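Side-chain contact in Alpha/beta hydrolase (Enterobacter asburiae, PDB 6KMO), which probably hydrolyses carboxylic ester bonds, as an esterase or lipase of the alpha/beta hydrolase fold: residues P319-K322 and V323-Q327. The protein carries 2 engineered substitutions. Residues are numbered along the deposited sequence; the frame is centred on the assembly and turned at random.
Sequences PTVK and VALEQ
V321 and L325, one helical turn apart, run alongside each other in the same direction, with V321 CG1 4.0 Å from L325 CD1. The first torsion of V321 (168°) sets CG1 anti to the backbone N, on the side where L325 follows. L325 also rests on the backbone of the preceding turn, its CG 3.4 Å from V321 O. A similar fit recurs at A324, whose CB sits 3.2 Å from T320 O, and at V323, whose CG2 branch comes within 3.6 Å of P319 O. The backbone behind these contacts is held by four i to i+4 hydrogen bonds: V323, A324, L325 and E326 N donate to the carbonyls of P319, T320, V321 and K322, the shortest being A324 N to T320 O at 2.8 Å. L325 N meets V321 O nearly head-on, with a C=O...N angle of 160°, whereas E326 N is tilted 28° from the carbonyl plane of K322. K322 bends at its third torsion, and its NZ hydrogen-bonds Q317 OE1, just before the helix. Further out, L325 packs on R120, L121 and D124 of helix 115-129, and A324 touches Y302 of strand 297-302. On another face, V323 and T320 meet T298 of the second subunit. This is the first part of the C-terminal alpha-helix of an alpha/beta hydrolase fold, joining helix 115-129, strand 297-302, outermost in this chain's sheet, and the dimer interface.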
# COMPACT_ATOMS: atom_id res chain seq x y z
N PRO A 319 5.38 -10.37 -7.15
CA PRO A 319 5.63 -8.93 -7.25
C PRO A 319 5.00 -8.14 -6.12
O PRO A 319 5.65 -7.25 -5.56
CB PRO A 319 5.05 -8.56 -8.62
CG PRO A 319 5.30 -9.83 -9.42
CD PRO A 319 5.02 -10.96 -8.46
N THR A 320 3.74 -8.44 -5.77
CA THR A 320 3.06 -7.71 -4.72
C THR A 320 3.78 -7.85 -3.38
O THR A 320 3.79 -6.90 -2.59
CB THR A 320 1.63 -8.22 -4.58
OG1 THR A 320 0.89 -7.89 -5.75
CG2 THR A 320 0.90 -7.62 -3.38
N VAL A 321 4.31 -9.03 -3.09
CA VAL A 321 5.02 -9.24 -1.82
C VAL A 321 6.22 -8.32 -1.73
O VAL A 321 6.43 -7.63 -0.73
CB VAL A 321 5.42 -10.72 -1.67
CG1 VAL A 321 6.39 -10.91 -0.51
CG2 VAL A 321 4.16 -11.59 -1.50
N LYS A 322 7.05 -8.32 -2.77
CA LYS A 322 8.25 -7.50 -2.75
C LYS A 322 7.91 -6.04 -2.57
O LYS A 322 8.55 -5.33 -1.77
CB LYS A 322 9.04 -7.71 -4.03
CG LYS A 322 9.59 -9.14 -4.14
CD LYS A 322 10.64 -9.30 -5.24
CE LYS A 322 10.03 -9.48 -6.59
NZ LYS A 322 11.11 -9.76 -7.60
N VAL A 323 6.87 -5.56 -3.25
CA VAL A 323 6.48 -4.17 -3.12
C VAL A 323 5.88 -3.91 -1.74
O VAL A 323 6.23 -2.92 -1.09
CB VAL A 323 5.55 -3.76 -4.27
CG1 VAL A 323 4.89 -2.40 -4.01
CG2 VAL A 323 6.33 -3.76 -5.58
N ALA A 324 4.99 -4.78 -1.28
CA ALA A 324 4.35 -4.55 0.02
C ALA A 324 5.38 -4.44 1.14
O ALA A 324 5.24 -3.60 2.04
CB ALA A 324 3.38 -5.68 0.34
N LEU A 325 6.40 -5.29 1.13
CA LEU A 325 7.38 -5.26 2.21
C LEU A 325 8.31 -4.06 2.08
O LEU A 325 8.67 -3.45 3.09
CB LEU A 325 8.14 -6.58 2.27
CG LEU A 325 7.24 -7.78 2.60
CD1 LEU A 325 8.05 -9.07 2.59
CD2 LEU A 325 6.51 -7.62 3.93
N GLU A 326 8.68 -3.69 0.86
CA GLU A 326 9.41 -2.44 0.66
C GLU A 326 8.61 -1.25 1.20
O GLU A 326 9.17 -0.36 1.85
CB GLU A 326 9.74 -2.22 -0.83
CG GLU A 326 10.57 -0.97 -1.10
CD GLU A 326 11.99 -1.07 -0.57
OE1 GLU A 326 12.51 -2.19 -0.43
OE2 GLU A 326 12.60 -0.01 -0.31
N GLN A 327 7.31 -1.24 0.95
CA GLN A 327 6.45 -0.13 1.36
C GLN A 327 6.26 -0.09 2.87
O GLN A 327 6.20 1.00 3.46
CB GLN A 327 5.12 -0.24 0.61
CG GLN A 327 5.24 0.04 -0.88
CD GLN A 327 3.93 0.01 -1.62
OE1 GLN A 327 3.03 -0.76 -1.28
NE2 GLN A 327 3.82 0.83 -2.65